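Side-chain contacts in pyruvate kinase (Pyrobaculum aerophilum, PDB 3QTG), which catalyses the final step of glycolysis, passing a phosphoryl group from phosphoenolpyruvate to ADP to give pyruvate and ATP, with a divalent metal cation as cofactor: residues E185-I190 and L221-Q226; N55-R60 and S191-N196. One frame throughout, in Å; residues are numbered along the deposited sequence.

Contact 1: residues E185-I190 and L221-Q226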
loop_
_atom_site.group_PDB
_atom_site.type_symbol
_atom_site.label_atom_id
_atom_site.label_comp_id
_atom_site.label_asym_id
_atom_site.label_seq_id
_atom_site.Cartn_x
_atom_site.Cartn_y
_atom_site.Cartn_z
ATOM N N GLU A 185 2.268 27.296 46.158
ATOM C CA GLU A 185 2.920 27.114 47.454
ATOM C C GLU A 185 3.860 25.910 47.477
ATOM O O GLU A 185 4.962 26.000 48.010
ATOM C CB GLU A 185 1.878 26.980 48.582
ATOM C CG GLU A 185 1.095 28.270 48.922
ATOM C CD GLU A 185 0.160 28.120 50.142
ATOM O OE1 GLU A 185 0.344 28.901 51.109
ATOM O OE2 GLU A 185 -0.748 27.242 50.139
ATOM N N ALA A 186 3.420 24.783 46.914
ATOM C CA ALA A 186 4.229 23.557 46.885
ATOM C C ALA A 186 5.463 23.672 45.990
ATOM O O ALA A 186 6.521 23.130 46.305
ATOM C CB ALA A 186 3.365 22.345 46.474
ATOM N N LEU A 187 5.336 24.397 44.883
ATOM C CA LEU A 187 6.466 24.606 43.977
ATOM C C LEU A 187 7.568 25.522 44.542
ATOM O O LEU A 187 8.761 25.310 44.274
ATOM C CB LEU A 187 5.977 25.081 42.606
ATOM C CG LEU A 187 5.920 24.064 41.443
ATOM C CD1 LEU A 187 6.201 22.610 41.834
ATOM C CD2 LEU A 187 4.629 24.173 40.660
ATOM N N LYS A 188 7.205 26.539 45.319
ATOM C CA LYS A 188 8.276 27.364 45.884
ATOM C C LYS A 188 8.874 26.773 47.158
ATOM O O LYS A 188 10.053 26.979 47.440
ATOM C CB LYS A 188 7.940 28.860 45.991
ATOM C CG LYS A 188 6.499 29.229 46.137
ATOM C CD LYS A 188 6.274 30.575 45.470
ATOM C CE LYS A 188 5.169 31.358 46.159
ATOM N NZ LYS A 188 5.147 32.780 45.706
ATOM N N ALA A 189 8.086 25.984 47.875
ATOM C CA ALA A 189 8.598 25.201 48.998
ATOM C C ALA A 189 9.730 24.270 48.573
ATOM O O ALA A 189 10.644 23.996 49.352
ATOM C CB ALA A 189 7.472 24.394 49.636
ATOM N N ILE A 190 9.662 23.792 47.330
ATOM C CA ILE A 190 10.576 22.761 46.822
ATOM C C ILE A 190 11.621 23.347 45.863
ATOM O O ILE A 190 12.592 22.686 45.512
ATOM C CB ILE A 190 9.766 21.553 46.229
ATOM C CG1 ILE A 190 9.449 20.538 47.331
ATOM C CG2 ILE A 190 10.477 20.856 45.086
ATOM C CD1 ILE A 190 8.042 20.674 47.913
ATOM N N LEU A 221 10.282 30.461 38.663
ATOM C CA LEU A 221 10.882 29.876 39.861
ATOM C C LEU A 221 12.206 29.176 39.586
ATOM O O LEU A 221 12.810 28.599 40.489
ATOM C CB LEU A 221 9.892 28.926 40.538
ATOM C CG LEU A 221 8.704 29.586 41.230
ATOM C CD1 LEU A 221 7.672 28.544 41.620
ATOM C CD2 LEU A 221 9.159 30.410 42.456
ATOM N N GLY A 222 12.658 29.252 38.338
ATOM C CA GLY A 222 13.947 28.684 37.930
ATOM C C GLY A 222 13.964 27.184 37.662
ATOM O O GLY A 222 15.032 26.585 37.597
ATOM N N PHE A 223 12.795 26.565 37.525
ATOM C CA PHE A 223 12.739 25.154 37.144
ATOM C C PHE A 223 13.102 24.981 35.680
ATOM O O PHE A 223 12.776 25.835 34.848
ATOM C CB PHE A 223 11.348 24.561 37.379
ATOM C CG PHE A 223 11.057 24.232 38.815
ATOM C CD1 PHE A 223 10.742 25.242 39.726
ATOM C CD2 PHE A 223 11.092 22.916 39.258
ATOM C CE1 PHE A 223 10.463 24.945 41.051
ATOM C CE2 PHE A 223 10.813 22.607 40.585
ATOM C CZ PHE A 223 10.495 23.633 41.485
ATOM N N GLN A 224 13.765 23.869 35.373
ATOM C CA GLN A 224 13.971 23.448 33.984
ATOM C C GLN A 224 13.381 22.053 33.797
ATOM O O GLN A 224 14.088 21.096 33.502
ATOM C CB GLN A 224 15.456 23.472 33.619
ATOM C CG GLN A 224 16.085 24.858 33.683
ATOM C CD GLN A 224 17.600 24.817 33.749
ATOM O OE1 GLN A 224 18.223 25.645 34.415
ATOM N NE2 GLN A 224 18.199 23.851 33.070
ATOM N N SER A 225 12.074 21.946 33.991
ATOM C CA SER A 225 11.407 20.656 34.003
ATOM C C SER A 225 10.466 20.479 32.817
ATOM O O SER A 225 9.945 21.462 32.281
ATOM C CB SER A 225 10.661 20.491 35.319
ATOM O OG SER A 225 11.598 20.395 36.387
ATOM N N GLN A 226 10.271 19.227 32.396
ATOM C CA GLN A 226 9.269 18.898 31.376
ATOM C C GLN A 226 7.918 18.949 32.062
ATOM O O GLN A 226 7.807 18.558 33.222
ATOM C CB GLN A 226 9.496 17.484 30.845
ATOM C CG GLN A 226 10.820 17.288 30.125
ATOM C CD GLN A 226 10.836 17.999 28.793
ATOM O OE1 GLN A 226 11.581 18.948 28.596
ATOM N NE2 GLN A 226 9.996 17.558 27.881
#
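Leu221 fits its two methyls against one turn of helix 181-190 on the outer layer of the TIM barrel, where Leu187 and Lys188 receive the loop that runs from helix 208-220 into strand 226-231. CD1 of Leu221 rests on CB of Leu187 at 4.0 Å. Its other branch, CD2, lies 4.0 Å from CB of Lys188, and the Lys188 and Leu221 side chains cross at about a right angle. CD of the same lysine passes CD2 at 4.2 Å, after which the chain, bent at chi2 and chi3, carries the ammonium end away from the loop. CG of Leu221 stands beside its own backbone N (chi1 -71°), which turns the isobutyl group to the helix. Gly222 then breaks the preceding helix in a Schellman motif; its positive phi (81°) turns the chain out of helix 208-220, and Phe223 then faces helix 181-190. The phenyl ring is met at its edge: CB of Leu221 and OG of Ser225 lie in its plane, and Leu187 O also lies at the edge, near the ring plane. This oxygen, already hydrogen-bonded with Ser191 OG, is approached by both CE1 and CZ of Phe223 at 3.7 Å. CD1 of Leu187 reaches CZ of Phe223 more loosely, at 4.4 Å, and the buried leucine also packs on Leu217 and Leu218 of helix 208-220. Ser225 OG is hydrogen-bonded with Ile197 O, and Gln226 starts the barrel strand through backbone bonds with Asp198 and Val200.

Contact 2: residues N55-R60 and S191-N196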
loop_
_atom_site.group_PDB
_atom_site.type_symbol
_atom_site.label_atom_id
_atom_site.label_comp_id
_atom_site.label_asym_id
_atom_site.label_seq_id
_atom_site.Cartn_x
_atom_site.Cartn_y
_atom_site.Cartn_z
ATOM N N ASN A 55 10.377 18.037 53.288
ATOM C CA ASN A 55 11.551 17.279 53.744
ATOM C C ASN A 55 11.458 15.771 53.497
ATOM O O ASN A 55 12.472 15.055 53.544
ATOM C CB ASN A 55 11.910 17.610 55.199
ATOM C CG ASN A 55 12.927 18.737 55.298
ATOM O OD1 ASN A 55 14.140 18.503 55.248
ATOM N ND2 ASN A 55 12.438 19.970 55.428
ATOM N N GLU A 56 10.243 15.297 53.231
ATOM C CA GLU A 56 10.045 13.968 52.640
ATOM C C GLU A 56 10.482 13.965 51.165
ATOM O O GLU A 56 11.171 13.052 50.717
ATOM C CB GLU A 56 8.590 13.541 52.756
ATOM C CG GLU A 56 8.160 13.176 54.161
ATOM C CD GLU A 56 6.708 12.763 54.224
ATOM O OE1 GLU A 56 5.920 13.177 53.338
ATOM O OE2 GLU A 56 6.351 12.019 55.159
ATOM N N VAL A 57 10.076 14.998 50.429
ATOM C CA VAL A 57 10.493 15.196 49.043
ATOM C C VAL A 57 12.013 15.272 48.954
ATOM O O VAL A 57 12.623 14.553 48.164
ATOM C CB VAL A 57 9.881 16.478 48.436
ATOM C CG1 VAL A 57 10.337 16.661 47.014
ATOM C CG2 VAL A 57 8.373 16.429 48.489
ATOM N N LYS A 58 12.607 16.131 49.785
ATOM C CA LYS A 58 14.053 16.352 49.821
ATOM C C LYS A 58 14.847 15.066 50.067
ATOM O O LYS A 58 15.794 14.780 49.333
ATOM C CB LYS A 58 14.403 17.425 50.876
ATOM C CG LYS A 58 15.831 17.933 50.827
ATOM C CD LYS A 58 16.019 19.201 51.700
ATOM C CE LYS A 58 17.482 19.611 51.784
ATOM N NZ LYS A 58 18.081 19.906 50.444
ATOM N N PHE A 59 14.451 14.314 51.098
ATOM C CA PHE A 59 15.100 13.056 51.507
ATOM C C PHE A 59 14.925 11.911 50.498
ATOM O O PHE A 59 15.829 11.090 50.329
ATOM C CB PHE A 59 14.616 12.650 52.920
ATOM C CG PHE A 59 14.313 11.168 53.085
ATOM C CD1 PHE A 59 13.004 10.692 52.966
ATOM C CD2 PHE A 59 15.328 10.256 53.390
ATOM C CE1 PHE A 59 12.709 9.331 53.122
ATOM C CE2 PHE A 59 15.045 8.883 53.544
ATOM C CZ PHE A 59 13.730 8.424 53.406
ATOM N N ARG A 60 13.762 11.847 49.847
ATOM C CA ARG A 60 13.503 10.816 48.832
ATOM C C ARG A 60 14.355 11.063 47.577
ATOM O O ARG A 60 15.015 10.153 47.065
ATOM C CB ARG A 60 12.008 10.743 48.492
ATOM C CG ARG A 60 11.157 10.075 49.583
ATOM C CD ARG A 60 9.674 10.398 49.455
ATOM N NE ARG A 60 8.884 9.838 50.563
ATOM C CZ ARG A 60 7.603 10.113 50.793
ATOM N NH1 ARG A 60 6.934 10.930 49.997
ATOM N NH2 ARG A 60 6.972 9.558 51.821
ATOM N N SER A 191 11.429 24.614 45.498
ATOM C CA SER A 191 12.359 25.363 44.641
ATOM C C SER A 191 13.855 25.352 44.987
ATOM O O SER A 191 14.672 25.502 44.075
ATOM C CB SER A 191 11.885 26.810 44.469
ATOM O OG SER A 191 10.710 26.841 43.670
ATOM N N PRO A 192 14.231 25.200 46.280
ATOM C CA PRO A 192 15.675 25.009 46.534
ATOM C C PRO A 192 16.302 23.765 45.862
ATOM O O PRO A 192 17.505 23.758 45.595
ATOM C CB PRO A 192 15.755 24.892 48.062
ATOM C CG PRO A 192 14.507 25.567 48.566
ATOM C CD PRO A 192 13.461 25.252 47.541
ATOM N N ILE A 193 15.499 22.738 45.579
ATOM C CA ILE A 193 16.007 21.496 44.953
ATOM C C ILE A 193 15.491 21.303 43.508
ATOM O O ILE A 193 15.413 20.188 42.984
ATOM C CB ILE A 193 15.737 20.251 45.856
ATOM C CG1 ILE A 193 14.241 20.094 46.147
ATOM C CG2 ILE A 193 16.502 20.392 47.187
ATOM C CD1 ILE A 193 13.833 18.687 46.493
ATOM N N ARG A 194 15.168 22.424 42.873
ATOM C CA ARG A 194 14.551 22.439 41.562
ATOM C C ARG A 194 15.425 21.854 40.459
ATOM O O ARG A 194 14.905 21.427 39.420
ATOM C CB ARG A 194 14.165 23.866 41.192
ATOM C CG ARG A 194 15.342 24.813 41.176
ATOM C CD ARG A 194 14.933 26.145 40.643
ATOM N NE ARG A 194 16.043 27.096 40.611
ATOM C CZ ARG A 194 16.363 27.879 41.635
ATOM N NH1 ARG A 194 15.673 27.802 42.759
ATOM N NH2 ARG A 194 17.372 28.730 41.536
ATOM N N ASP A 195 16.744 21.850 40.666
ATOM C CA ASP A 195 17.655 21.349 39.650
ATOM C C ASP A 195 17.641 19.805 39.585
ATOM O O ASP A 195 18.104 19.197 38.621
ATOM C CB ASP A 195 19.063 21.943 39.832
ATOM C CG ASP A 195 19.182 23.368 39.243
ATOM O OD1 ASP A 195 18.337 23.752 38.388
ATOM O OD2 ASP A 195 20.114 24.105 39.625
ATOM N N ASN A 196 17.073 19.194 40.620
ATOM C CA ASN A 196 16.949 17.751 40.699
ATOM C C ASN A 196 15.579 17.220 40.281
ATOM O O ASN A 196 15.308 16.033 40.424
ATOM C CB ASN A 196 17.300 17.284 42.109
ATOM C CG ASN A 196 18.736 16.855 42.225
ATOM O OD1 ASN A 196 19.189 15.978 41.492
ATOM N ND2 ASN A 196 19.466 17.470 43.154
#
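Around the place where Val57 and Lys58 meet Ile193, the flat groups are two guanidinium groups, of which Arg60 pairs outside the contact and Arg194 bonds within its own turn. That of Arg60 carries CB of Glu56 over the centre of one face, 4.0 Å above its plane, while NH2 forms a salt bridge with Asp28. That of Arg194 turns back along its segment: NH1 gives a hydrogen bond of 2.8 Å to Ser191 O, bent to 130° at the hydrogen and arriving from above the carbonyl plane, 47° out of it. The same oxygen takes a weak backbone bond from Arg194 N, so two donors of Arg194 share this carbonyl. Within a TIM barrel this turn lies between helix 181-190 and strand 199-202, and it packs against helix 54-71, which follows strand 44-48. Ile193 makes the whole junction from its side. Its chi1 of 58° sets CG1 between backbone N and carbonyl carbon, and the extended chi2 then carries CD1 to the helix, where it lies 4.1 Å from both CG1 of Val57 and CA of Lys58. Val57 is buried, with Leu49, Ala52 and Ile47 also against it. CG2, the second branch of Ile193, is approached by Lys58 along an extended chain that bends at chi4, with NZ 3.7 Å from the methyl; this is a van der Waals approach of the ammonium end at the exposed border. Further along the 3-10 segment, Asn196 N bonds to Ile193 O at 3.1 Å, and Asn196 O accepts a hydrogen bond from Arg65 NH2 of helix 54-71.

The two contacts alternate along the chain, and residues 185-190 run directly into 191-196; their centres lie about 10 Å apart. They meet where Phe223 of contact 1 packs on the 3-10 turn of contact 2: Phe223 CE1 comes 3.2 Å from Ser191 OG, and Phe223 CE2 3.6 Å from Arg194 CB. Arg194 CD also closes to 3.1 Å from Gly222 O. Both contacts reach Leu49, which probably binds ATP, with the side chains of Leu187 and Val57 each about 4 Å from its side chain. The probable potassium ligands are farther off, Asn48 about 8 Å from Val57 and Asp80 about 10 Å from Leu187, side chain to side chain.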